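PDB 5BP8: Ent-copalyl diphosphate synthase, which belongs to the largely helical terpene cyclases and contains a region related to the C-terminal domain of squalene-hopene cyclases. Local coordinates for residues S133-I138 with T159-P164; A35-L40 with R48-Y53; H191-V196 with A225-A230; G493-H496 with I500-P503; A41-G46 with A230-A235. One frame throughout, in Å; residues are numbered along the deposited sequence. Where two conformers were deposited one is given.

Contacts 1, 2 and 3 are buried and built mainly from aliphatic side chains of the same helical region; none has a hydrogen bond running directly between its two segments. Helix 31-40 of contact 2 packs on Leu134 of contact 1 and on Ala225 and Glu194 of contact 3. Contact 5 lies at the surface, where tryptophan meets proline between two loops; it shares Ala230 with contact 3 and a sulfate with contact 2, whose Arg50 also bonds to Asp45 O of contact 5. Contact 4 stands apart near the middle of the chain, its nearest atoms about 7 Å from those of contact 3. There a small beta hairpin combines backbone hydrogen bonds with aromatic CH-pi packing.

Contact 1. Residues S133-I138 with T159-P164; sequences SLLADI and TTLTSP
Leu135 CD1 rests on Leu161 CB at 3.8 Å, and almost one helical turn later the CG2 branch of Ile138 meets Leu161 CD1 at 3.9 Å. Leu161 is thus the one loop residue in close contact with the helix, meeting Leu135 near its backbone and Ile138 at its end. Leu135 swings CG to the far side from its own N (chi1 -177°), which carries CD1 over to the loop, where it also lies 4.0 Å from Leu161 O. The tight packing continues beyond the two segments: Leu109 of helix 98-116 touches both Ile138 and Leu161, and Leu76 of helix 72-86 backs Ile138. In the fold, an extended run of the connection between helices 127-144 and 171-179 passes back across helix 127-144, so the helix is packed by chain that follows it closely in sequence. No hydrogen bond spans the segments, although Leu161 N is held by Asn139 OD1 just beyond 133-138. The outer side is much looser. Thr160 and Thr162 turn their CB atoms from the helix and are exposed, as is Ala136. Ser163 directs its CB toward the helix yet makes no close contact with it, and its OG is engaged by Leu117 O and Ala165 N.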
# COMPACT_ATOMS: atom_id res chain seq x y z
N SER A 133 -8.88 10.83 14.99
CA SER A 133 -9.51 9.81 15.80
C SER A 133 -8.59 9.33 16.93
O SER A 133 -8.99 9.24 18.10
CB SER A 133 -9.95 8.64 14.94
OG SER A 133 -10.69 7.76 15.74
N LEU A 134 -7.35 9.04 16.58
CA LEU A 134 -6.39 8.50 17.54
C LEU A 134 -5.94 9.55 18.54
O LEU A 134 -5.78 9.27 19.75
CB LEU A 134 -5.18 7.95 16.79
CG LEU A 134 -5.50 6.64 16.07
CD1 LEU A 134 -4.40 6.26 15.12
CD2 LEU A 134 -5.79 5.50 17.04
N LEU A 135 -5.70 10.76 18.04
CA LEU A 135 -5.31 11.87 18.90
C LEU A 135 -6.37 12.13 19.99
O LEU A 135 -6.02 12.30 21.16
CB LEU A 135 -5.07 13.12 18.07
CG LEU A 135 -4.58 14.36 18.83
CD1 LEU A 135 -3.31 14.05 19.57
CD2 LEU A 135 -4.33 15.52 17.89
N ALA A 136 -7.66 12.12 19.62
CA ALA A 136 -8.74 12.29 20.60
C ALA A 136 -8.75 11.15 21.62
O ALA A 136 -8.92 11.40 22.81
CB ALA A 136 -10.11 12.40 19.91
N ASP A 137 -8.53 9.90 21.18
CA ASP A 137 -8.52 8.78 22.13
C ASP A 137 -7.31 8.86 23.05
O ASP A 137 -7.42 8.57 24.25
CB ASP A 137 -8.55 7.43 21.41
CG ASP A 137 -9.96 7.05 20.93
OD1 ASP A 137 -10.95 7.63 21.43
OD2 ASP A 137 -10.07 6.13 20.10
N ILE A 138 -6.17 9.28 22.51
CA ILE A 138 -4.97 9.50 23.35
C ILE A 138 -5.27 10.55 24.42
O ILE A 138 -5.04 10.32 25.61
CB ILE A 138 -3.75 9.92 22.51
CG1 ILE A 138 -3.28 8.71 21.69
CG2 ILE A 138 -2.62 10.43 23.43
CD1 ILE A 138 -2.27 9.09 20.61
N THR A 159 -2.21 15.84 30.44
CA THR A 159 -1.67 16.49 29.25
C THR A 159 -2.72 16.46 28.13
O THR A 159 -3.46 15.50 28.03
CB THR A 159 -0.39 15.78 28.77
OG1 THR A 159 0.66 16.00 29.73
CG2 THR A 159 0.06 16.29 27.39
N THR A 160 -2.77 17.51 27.32
CA THR A 160 -3.56 17.54 26.10
C THR A 160 -2.59 17.78 24.96
O THR A 160 -1.93 18.81 24.93
CB THR A 160 -4.59 18.68 26.10
OG1 THR A 160 -5.43 18.54 27.25
CG2 THR A 160 -5.46 18.63 24.85
N LEU A 161 -2.48 16.80 24.06
CA LEU A 161 -1.68 16.95 22.87
C LEU A 161 -2.50 17.66 21.80
O LEU A 161 -3.71 17.43 21.67
CB LEU A 161 -1.27 15.59 22.35
CG LEU A 161 -0.38 14.74 23.24
CD1 LEU A 161 -0.17 13.40 22.57
CD2 LEU A 161 0.93 15.42 23.53
N THR A 162 -1.86 18.54 21.05
CA THR A 162 -2.53 19.24 19.96
C THR A 162 -1.65 19.23 18.71
O THR A 162 -0.45 18.97 18.78
CB THR A 162 -2.86 20.71 20.33
OG1 THR A 162 -1.66 21.48 20.32
CG2 THR A 162 -3.50 20.81 21.69
N SER A 163 -2.25 19.54 17.58
CA SER A 163 -1.52 19.63 16.34
C SER A 163 -2.07 20.79 15.51
O SER A 163 -3.28 20.96 15.42
CB SER A 163 -1.68 18.35 15.54
OG SER A 163 -1.10 18.49 14.24
N PRO A 164 -1.18 21.55 14.89
CA PRO A 164 -1.56 22.60 13.94
C PRO A 164 -1.99 22.10 12.56
O PRO A 164 -2.50 22.89 11.75
CB PRO A 164 -0.30 23.45 13.84
CG PRO A 164 0.80 22.47 14.05
CD PRO A 164 0.28 21.50 15.08

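Contact 2. Residues A35-L40 with R48-Y53; sequences ARLVSL and RERLGY. With SO4 (sulfate ion), chain E.
Val38 carries this helix-helix contact with both branches: CG2 touches Arg50 CB at 3.6 Å, while CG1 reaches Leu51 CD2 at 3.7 Å. The Val38 side chain runs past that of Arg50 in the opposite sense and meets that of Leu51 at about a right angle. Beside it, Leu37 CB lies 3.7 Å from Arg50 NE, obliquely to the guanidinium. A bend in the arginine chain (chi3 -80°) turns this group beside helix 31-40, its edge toward Val38 N. A water accepts from Arg50 NH1 at 2.8 Å and weakly donates to Leu37 O at 2.9 Å. Helices 31-40 and 47-57 form a helical hairpin closed by a short loop, although their segments are far from strictly antiparallel, with N-to-C directions 133° apart and axes approaching to 9.4 Å. Arg50 NH2 donates to Asp45 O of the connecting loop and to Gly251 O from elsewhere in the chain, and NH1 adds a weak bond to Leu44 O, so backbone carbonyls and water hold both terminal nitrogens of this buried side chain. Farther out, at the start of helix 47-57, a sulfate ion, probably from the crystallisation liquor, accepts from Arg48 N and Arg48 NE, both 2.8 Å from its O4. Arg48 NH1 adds a longer bond to sulfate O3, and Arg48 NH2 turns to Ala93 O. The backbone N atoms of Gly46 and His47 also donate to the anion, at the N-terminal end of the helix, where the helix dipole probably helps.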
# COMPACT_ATOMS: atom_id res chain seq x y z
N ALA A 35 -1.10 -2.38 16.20
CA ALA A 35 -1.53 -1.56 17.33
C ALA A 35 -3.07 -1.46 17.43
O ALA A 35 -3.64 -1.57 18.54
CB ALA A 35 -0.91 -0.18 17.25
N ARG A 36 -3.75 -1.28 16.30
CA ARG A 36 -5.21 -1.25 16.32
C ARG A 36 -5.78 -2.55 16.95
O ARG A 36 -6.74 -2.46 17.73
CB ARG A 36 -5.83 -1.01 14.95
CG ARG A 36 -5.64 0.40 14.37
CD ARG A 36 -6.21 1.54 15.23
NE ARG A 36 -5.28 1.85 16.30
CZ ARG A 36 -5.61 2.11 17.56
NH1 ARG A 36 -4.63 2.27 18.46
NH2 ARG A 36 -6.88 2.24 17.94
N LEU A 37 -5.21 -3.72 16.63
CA LEU A 37 -5.71 -4.95 17.22
C LEU A 37 -5.46 -5.04 18.70
O LEU A 37 -6.29 -5.59 19.45
CB LEU A 37 -5.19 -6.18 16.47
CG LEU A 37 -5.68 -6.34 15.03
CD1 LEU A 37 -5.26 -7.70 14.48
CD2 LEU A 37 -7.18 -6.15 14.91
N VAL A 38 -4.30 -4.54 19.15
CA VAL A 38 -4.01 -4.46 20.58
C VAL A 38 -5.07 -3.62 21.27
O VAL A 38 -5.57 -3.97 22.36
CB VAL A 38 -2.60 -3.86 20.84
CG1 VAL A 38 -2.44 -3.50 22.30
CG2 VAL A 38 -1.52 -4.85 20.43
N SER A 39 -5.42 -2.50 20.66
CA SER A 39 -6.39 -1.59 21.28
C SER A 39 -7.82 -2.13 21.23
O SER A 39 -8.57 -2.07 22.23
CB SER A 39 -6.34 -0.24 20.60
OG SER A 39 -7.06 0.72 21.35
N LEU A 40 -8.21 -2.66 20.07
CA LEU A 40 -9.61 -3.02 19.81
C LEU A 40 -9.97 -4.47 20.01
O LEU A 40 -11.15 -4.77 20.20
CB LEU A 40 -9.99 -2.65 18.37
CG LEU A 40 -9.83 -1.18 18.01
CD1 LEU A 40 -10.08 -0.96 16.53
CD2 LEU A 40 -10.68 -0.24 18.87
N ARG A 48 -0.20 -10.88 23.08
CA ARG A 48 1.13 -10.64 23.66
C ARG A 48 2.20 -10.49 22.59
O ARG A 48 3.08 -9.64 22.71
CB ARG A 48 1.50 -11.72 24.68
CG ARG A 48 0.67 -11.55 25.95
CD ARG A 48 0.76 -12.74 26.88
NE ARG A 48 0.17 -13.94 26.27
CZ ARG A 48 0.27 -15.16 26.79
NH1 ARG A 48 -0.29 -16.19 26.16
NH2 ARG A 48 0.94 -15.36 27.93
N GLU A 49 2.10 -11.27 21.53
CA GLU A 49 3.04 -11.15 20.44
C GLU A 49 2.97 -9.78 19.78
O GLU A 49 4.00 -9.24 19.31
CB GLU A 49 2.77 -12.25 19.42
CG GLU A 49 3.26 -13.62 19.87
CD GLU A 49 2.32 -14.37 20.83
OE1 GLU A 49 1.21 -13.89 21.25
OE2 GLU A 49 2.73 -15.48 21.18
N ARG A 50 1.75 -9.23 19.69
CA ARG A 50 1.56 -7.90 19.09
C ARG A 50 2.14 -6.82 19.97
O ARG A 50 2.77 -5.89 19.49
CB ARG A 50 0.08 -7.64 18.78
CG ARG A 50 -0.42 -8.49 17.61
CD ARG A 50 -1.82 -8.07 17.13
NE ARG A 50 -2.85 -8.63 18.01
CZ ARG A 50 -3.27 -9.90 17.99
NH1 ARG A 50 -4.18 -10.30 18.90
NH2 ARG A 50 -2.80 -10.78 17.11
N LEU A 51 1.97 -6.94 21.29
CA LEU A 51 2.62 -6.02 22.21
C LEU A 51 4.12 -6.09 22.07
O LEU A 51 4.80 -5.05 22.03
CB LEU A 51 2.19 -6.32 23.67
CG LEU A 51 0.76 -5.92 24.01
CD1 LEU A 51 0.29 -6.57 25.30
CD2 LEU A 51 0.66 -4.41 24.10
N GLY A 52 4.66 -7.31 21.93
CA GLY A 52 6.08 -7.52 21.72
C GLY A 52 6.57 -6.84 20.46
O GLY A 52 7.62 -6.20 20.46
N TYR A 53 5.79 -6.95 19.40
CA TYR A 53 6.13 -6.33 18.12
C TYR A 53 6.21 -4.84 18.25
O TYR A 53 7.13 -4.20 17.66
CB TYR A 53 5.11 -6.78 17.08
CG TYR A 53 5.26 -6.18 15.71
CD1 TYR A 53 6.04 -6.79 14.73
CD2 TYR A 53 4.59 -5.03 15.38
CE1 TYR A 53 6.16 -6.25 13.45
CE2 TYR A 53 4.69 -4.51 14.08
CZ TYR A 53 5.48 -5.13 13.14
OH TYR A 53 5.61 -4.58 11.87
S SO4 E . -2.35 -14.24 23.53
O1 SO4 E . -1.63 -14.96 22.42
O2 SO4 E . -3.61 -13.70 22.98
O3 SO4 E . -2.64 -15.24 24.58
O4 SO4 E . -1.42 -13.22 24.06
O HOH W 1 -4.57 -7.79 20.16

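Contact 3. Residues H191-V196 with A225-A230; sequences HTLEAV and AAWLGA
The indole of Trp227 meets Leu193 at its edge: CD2 of the leucine sits near the ring plane, 4.0 Å from Trp227 CD1 and 3.8 Å from Trp227 CB. Around the same ring gather side chains of the loops, Thr201, Pro206 and Val217, and its NE1 donates to Ala204 O. The contact sets the short, weakly bonded helix 193-196 against the last turn of helix 221-228, and helix 31-40 lies against both segments through Arg36, Leu37 and Leu40. Leu193 extends toward its partner because CG lies opposite its backbone N (chi1 175°), and its side chain passes that of Trp227 at a slant. Close by, the small Ala226 lets the backbones come together: its CB abuts Glu194 CA at 3.7 Å and Glu194 CB at 3.9 Å, with the CA atoms of Glu194 and Ala226 5.2 Å apart. Beyond CB, Glu194 leads away from 225-230, passing Ala222 and Ala223 one turn earlier in the same helix. Its OE2 takes a hydrogen bond from Tyr32 OH and forms a salt bridge with Lys498 NZ, in the turn between strands 495-496 and 500-501, so two partners grip OE2 of this buried side chain. Helix 193-196 is bonded three residues back, as in Val196 N to Leu193 O. At the other segment's end Gly229 leaves helical geometry with a phi of 82°, its N still bonded to Ala225 O at 3.2 Å.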
# COMPACT_ATOMS: atom_id res chain seq x y z
N HIS A 191 -12.67 0.49 4.79
CA HIS A 191 -11.31 0.16 5.16
C HIS A 191 -10.82 0.94 6.39
O HIS A 191 -9.88 0.49 7.07
CB HIS A 191 -10.38 0.46 3.97
CG HIS A 191 -9.00 -0.08 4.15
ND1 HIS A 191 -8.72 -1.41 4.07
CD2 HIS A 191 -7.83 0.54 4.41
CE1 HIS A 191 -7.43 -1.61 4.28
NE2 HIS A 191 -6.86 -0.43 4.49
N THR A 192 -11.47 2.09 6.67
CA THR A 192 -11.07 2.97 7.77
C THR A 192 -12.16 3.09 8.86
O THR A 192 -12.19 4.05 9.66
CB THR A 192 -10.56 4.33 7.24
OG1 THR A 192 -9.98 5.10 8.31
CG2 THR A 192 -11.58 5.11 6.61
N LEU A 193 -13.01 2.08 8.93
CA LEU A 193 -14.13 2.10 9.87
C LEU A 193 -13.68 2.41 11.31
O LEU A 193 -14.38 3.12 12.03
CB LEU A 193 -14.89 0.78 9.84
CG LEU A 193 -16.04 0.59 10.85
CD1 LEU A 193 -17.14 1.61 10.63
CD2 LEU A 193 -16.61 -0.83 10.74
N GLU A 194 -12.53 1.90 11.71
CA GLU A 194 -12.06 2.02 13.12
C GLU A 194 -11.78 3.46 13.53
O GLU A 194 -11.72 3.78 14.71
CB GLU A 194 -10.82 1.13 13.37
CG GLU A 194 -9.47 1.71 12.95
CD GLU A 194 -9.17 1.60 11.46
OE1 GLU A 194 -10.06 1.17 10.67
OE2 GLU A 194 -8.02 1.93 11.08
N ALA A 195 -11.57 4.33 12.55
CA ALA A 195 -11.42 5.75 12.81
C ALA A 195 -12.76 6.40 13.13
O ALA A 195 -12.81 7.35 13.90
CB ALA A 195 -10.81 6.45 11.63
N VAL A 196 -13.82 5.88 12.53
CA VAL A 196 -15.16 6.36 12.73
C VAL A 196 -15.70 5.90 14.08
O VAL A 196 -16.31 6.70 14.80
CB VAL A 196 -16.07 5.91 11.57
CG1 VAL A 196 -17.48 6.42 11.75
CG2 VAL A 196 -15.50 6.39 10.23
N ALA A 225 -12.16 -5.53 13.31
CA ALA A 225 -12.22 -5.52 14.76
C ALA A 225 -13.27 -4.51 15.25
O ALA A 225 -13.99 -4.77 16.20
CB ALA A 225 -10.85 -5.20 15.35
N ALA A 226 -13.31 -3.34 14.63
CA ALA A 226 -14.26 -2.29 15.03
C ALA A 226 -15.69 -2.75 14.76
O ALA A 226 -16.61 -2.54 15.58
CB ALA A 226 -13.95 -0.99 14.28
N TRP A 227 -15.89 -3.41 13.64
CA TRP A 227 -17.21 -3.88 13.22
C TRP A 227 -17.71 -4.97 14.17
O TRP A 227 -18.87 -4.93 14.59
CB TRP A 227 -17.14 -4.40 11.78
CG TRP A 227 -18.48 -4.70 11.14
CD1 TRP A 227 -19.20 -3.88 10.30
CD2 TRP A 227 -19.24 -5.91 11.28
NE1 TRP A 227 -20.36 -4.52 9.91
CE2 TRP A 227 -20.43 -5.74 10.52
CE3 TRP A 227 -19.06 -7.09 12.01
CZ2 TRP A 227 -21.42 -6.74 10.44
CZ3 TRP A 227 -20.05 -8.10 11.93
CH2 TRP A 227 -21.22 -7.90 11.15
N LEU A 228 -16.84 -5.90 14.52
CA LEU A 228 -17.20 -7.01 15.42
C LEU A 228 -17.51 -6.57 16.84
O LEU A 228 -18.26 -7.23 17.54
CB LEU A 228 -16.04 -8.01 15.50
CG LEU A 228 -15.83 -8.87 14.26
CD1 LEU A 228 -14.47 -9.55 14.27
CD2 LEU A 228 -16.93 -9.91 14.04
N GLY A 229 -16.88 -5.49 17.29
CA GLY A 229 -17.10 -4.99 18.61
C GLY A 229 -16.31 -5.70 19.70
O GLY A 229 -15.44 -6.55 19.43
N ALA A 230 -16.62 -5.34 20.93
CA ALA A 230 -15.80 -5.69 22.07
C ALA A 230 -15.90 -7.16 22.45
O ALA A 230 -14.92 -7.73 22.93
CB ALA A 230 -16.14 -4.80 23.25

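Contact 4. Residues G493-H496 with I500-P503; sequences GLWH and IYAP
A tiny antiparallel beta hairpin, strands 495-496 and 500-501, carries a classic beta bulge in which Leu494 and Trp495 both face Tyr501. Trp495 N donates to Tyr501 O at 3.0 Å and Tyr501 N returns a bond to Trp495 O at 2.9 Å, both in the carbonyl planes; the extra bond of the bulge, Leu494 N to Tyr501 O, is weak. Trp495 and Tyr501 form the hydrogen-bonded pair, with side chains on one face of the hairpin. Tyr501 places its CG between the backbone N and the carbonyl carbon (chi1 72°), which folds the phenol ring back over the neighbouring strand, so that Trp495 CB sits over its centre, 3.6 Å from the centroid in a CH-pi contact. The two aromatic planes are inclined by 34°. On the other face, the non-hydrogen-bonded pair His496 and Ile500 lie side by side, His496 CD2 against Ile500 CG2 at 3.6 Å, while His496 NE2 is bonded to Tyr70 OH. Gly493 fits against the second strand with its bare CA, 3.3 Å from Tyr501 C. Around Trp495 the packing is aromatic: His399 meets it edge-to-face, Phe262 and Tyr404 touch its ring, and NE1 is bonded to Glu450 OE2. Pro503, the N-cap residue of helix 504-518, covers part of one indole face, its CG 3.7 Å from the centroid of the Trp495 five-membered ring and 23° off the normal.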
# COMPACT_ATOMS: atom_id res chain seq x y z
N GLY A 493 8.09 -1.19 3.78
CA GLY A 493 6.81 -0.76 3.26
C GLY A 493 6.89 0.63 2.66
O GLY A 493 7.36 1.56 3.32
N LEU A 494 6.47 0.77 1.41
CA LEU A 494 6.48 2.05 0.71
C LEU A 494 5.13 2.41 0.08
O LEU A 494 4.95 3.53 -0.39
CB LEU A 494 7.56 2.02 -0.37
CG LEU A 494 9.01 1.78 0.08
CD1 LEU A 494 9.90 1.72 -1.14
CD2 LEU A 494 9.46 2.91 0.98
N TRP A 495 4.21 1.47 0.03
CA TRP A 495 2.89 1.71 -0.55
C TRP A 495 1.97 2.35 0.45
O TRP A 495 1.87 1.89 1.59
CB TRP A 495 2.28 0.40 -1.04
CG TRP A 495 3.05 -0.21 -2.16
CD1 TRP A 495 4.27 -0.79 -2.09
CD2 TRP A 495 2.62 -0.33 -3.52
NE1 TRP A 495 4.65 -1.24 -3.32
CE2 TRP A 495 3.65 -0.98 -4.22
CE3 TRP A 495 1.48 0.07 -4.21
CZ2 TRP A 495 3.59 -1.23 -5.60
CZ3 TRP A 495 1.41 -0.18 -5.60
CH2 TRP A 495 2.46 -0.83 -6.26
N HIS A 496 1.28 3.41 0.04
CA HIS A 496 0.39 4.12 0.98
C HIS A 496 -0.84 3.32 1.39
O HIS A 496 -1.61 2.86 0.54
CB HIS A 496 -0.07 5.46 0.41
CG HIS A 496 0.99 6.51 0.39
ND1 HIS A 496 0.79 7.75 -0.18
CD2 HIS A 496 2.27 6.50 0.83
CE1 HIS A 496 1.91 8.46 -0.09
NE2 HIS A 496 2.81 7.74 0.54
N ILE A 500 2.48 2.70 5.78
CA ILE A 500 2.99 2.27 4.46
C ILE A 500 3.31 0.78 4.54
O ILE A 500 3.82 0.28 5.57
CB ILE A 500 4.21 3.08 3.96
CG1 ILE A 500 5.28 3.33 5.05
CG2 ILE A 500 3.73 4.41 3.40
CD1 ILE A 500 6.41 4.24 4.60
N TYR A 501 2.93 0.04 3.50
CA TYR A 501 2.98 -1.40 3.47
C TYR A 501 3.82 -1.96 2.36
O TYR A 501 4.07 -1.27 1.35
CB TYR A 501 1.56 -1.99 3.39
CG TYR A 501 0.84 -1.83 2.07
CD1 TYR A 501 0.01 -0.73 1.81
CD2 TYR A 501 0.93 -2.83 1.09
CE1 TYR A 501 -0.65 -0.60 0.61
CE2 TYR A 501 0.25 -2.70 -0.11
CZ TYR A 501 -0.55 -1.61 -0.34
OH TYR A 501 -1.22 -1.50 -1.55
N ALA A 502 4.28 -3.19 2.57
CA ALA A 502 5.12 -3.91 1.63
C ALA A 502 4.40 -5.12 1.03
O ALA A 502 4.17 -6.14 1.73
CB ALA A 502 6.42 -4.39 2.29
N PRO A 503 4.04 -5.01 -0.25
CA PRO A 503 3.50 -6.18 -0.96
C PRO A 503 4.68 -7.02 -1.46
O PRO A 503 5.26 -6.78 -2.56
CB PRO A 503 2.70 -5.55 -2.07
CG PRO A 503 3.50 -4.32 -2.44
CD PRO A 503 4.13 -3.84 -1.13

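Contact 5. Residues A41-G46 with A230-A235; sequences APWLDG and AAPDPA. With SO4 (sulfate ion), chain E.
Trp43 directs its CB toward the 230-235 loop, and the indole that follows lies against Pro232. With CG set between its backbone N and carbonyl carbon (chi1 58°), the ring stands up from its own loop and turns one face to the 230-235 loop. CD1 comes first, 3.8 Å from Ala230 O, which approaches at a slant. Next, NE1 lies 3.7 Å from Pro232 CD. CE2 and CZ2 each sit 3.7 Å from Pro232 CG. Over the five-membered ring Pro232 CD makes a CH-pi contact, 4.0 Å from the centroid and 19° off the normal. The opposite face of the indole is backed by Leu44 CB, leaving the ring between a proline and its own next neighbour. Val239 and Leu242 of helix 237-249 pack against it as well. A type I beta turn from Ala41 to Leu44 presents Trp43 here, closed by Leu44 N to Ala41 O at 3.1 Å. Farther along, Gly46 N at the N-cap of helix 47-57 donates to sulfate O1 at 2.8 Å. In the other loop, Asp233 OD1 accepts from Ala235 N from above its carboxylate plane in an Asx turn. Proline on tryptophan is a familiar CH-pi pairing, and here it clips the loop joining helices 31-40 and 47-57 to the one joining 221-228 and 237-249, at the surface of this predominantly helical fold.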
# COMPACT_ATOMS: atom_id res chain seq x y z
N ALA A 41 -8.99 -5.38 19.96
CA ALA A 41 -9.25 -6.81 19.98
C ALA A 41 -8.31 -7.60 20.90
O ALA A 41 -7.59 -8.47 20.46
CB ALA A 41 -9.23 -7.37 18.55
N PRO A 42 -8.30 -7.25 22.19
CA PRO A 42 -7.43 -7.94 23.14
C PRO A 42 -7.84 -9.42 23.32
O PRO A 42 -7.03 -10.22 23.77
CB PRO A 42 -7.61 -7.15 24.44
CG PRO A 42 -8.96 -6.52 24.30
CD PRO A 42 -9.12 -6.23 22.85
N TRP A 43 -9.06 -9.76 22.91
CA TRP A 43 -9.58 -11.16 22.93
C TRP A 43 -8.87 -12.08 21.93
O TRP A 43 -8.85 -13.30 22.07
CB TRP A 43 -11.11 -11.17 22.67
CG TRP A 43 -11.49 -10.54 21.36
CD1 TRP A 43 -11.90 -9.27 21.18
CD2 TRP A 43 -11.45 -11.14 20.06
NE1 TRP A 43 -12.11 -9.03 19.85
CE2 TRP A 43 -11.82 -10.15 19.14
CE3 TRP A 43 -11.10 -12.41 19.58
CZ2 TRP A 43 -11.91 -10.40 17.77
CZ3 TRP A 43 -11.17 -12.65 18.21
CH2 TRP A 43 -11.57 -11.64 17.32
N LEU A 44 -8.27 -11.48 20.90
CA LEU A 44 -7.72 -12.23 19.80
C LEU A 44 -6.37 -12.85 20.11
O LEU A 44 -5.51 -12.21 20.71
CB LEU A 44 -7.55 -11.27 18.60
CG LEU A 44 -6.99 -11.85 17.30
CD1 LEU A 44 -7.90 -12.86 16.68
CD2 LEU A 44 -6.75 -10.69 16.32
N ASP A 45 -6.20 -14.10 19.66
CA ASP A 45 -4.94 -14.83 19.80
C ASP A 45 -3.77 -13.98 19.28
O ASP A 45 -3.93 -13.24 18.29
CB ASP A 45 -5.00 -16.15 19.02
CG ASP A 45 -5.77 -17.27 19.75
OD1 ASP A 45 -6.08 -17.13 20.95
OD2 ASP A 45 -6.07 -18.30 19.10
N GLY A 46 -2.61 -14.08 19.93
CA GLY A 46 -1.41 -13.36 19.48
C GLY A 46 -1.31 -11.96 20.06
O GLY A 46 -0.47 -11.18 19.64
N ALA A 230 -16.62 -5.34 20.93
CA ALA A 230 -15.80 -5.69 22.07
C ALA A 230 -15.90 -7.16 22.45
O ALA A 230 -14.92 -7.73 22.93
CB ALA A 230 -16.14 -4.80 23.25
N ALA A 231 -17.05 -7.78 22.18
CA ALA A 231 -17.20 -9.19 22.54
C ALA A 231 -17.89 -9.95 21.42
O ALA A 231 -19.06 -10.27 21.52
CB ALA A 231 -17.97 -9.33 23.85
N PRO A 232 -17.16 -10.23 20.33
CA PRO A 232 -17.84 -10.84 19.19
C PRO A 232 -18.23 -12.30 19.40
O PRO A 232 -17.62 -13.01 20.21
CB PRO A 232 -16.81 -10.73 18.06
CG PRO A 232 -15.50 -10.60 18.73
CD PRO A 232 -15.72 -10.01 20.09
N ASP A 233 -19.22 -12.74 18.64
CA ASP A 233 -19.59 -14.16 18.59
C ASP A 233 -18.40 -14.91 18.02
O ASP A 233 -17.89 -14.55 16.96
CB ASP A 233 -20.80 -14.30 17.66
CG ASP A 233 -21.23 -15.73 17.43
OD1 ASP A 233 -20.62 -16.69 17.95
OD2 ASP A 233 -22.20 -15.89 16.68
N PRO A 234 -17.91 -15.94 18.73
CA PRO A 234 -16.70 -16.64 18.26
C PRO A 234 -16.90 -17.39 16.94
O PRO A 234 -15.92 -17.80 16.32
CB PRO A 234 -16.38 -17.63 19.39
CG PRO A 234 -17.18 -17.17 20.57
CD PRO A 234 -18.38 -16.47 20.03
N ALA A 235 -18.14 -17.56 16.51
CA ALA A 235 -18.41 -18.23 15.25
C ALA A 235 -18.53 -17.24 14.09
O ALA A 235 -18.80 -17.65 12.96
CB ALA A 235 -19.67 -19.06 15.35
S SO4 E . -2.35 -14.24 23.53
O1 SO4 E . -1.63 -14.96 22.42
O2 SO4 E . -3.61 -13.70 22.98
O3 SO4 E . -2.64 -15.24 24.58
O4 SO4 E . -1.42 -13.22 24.06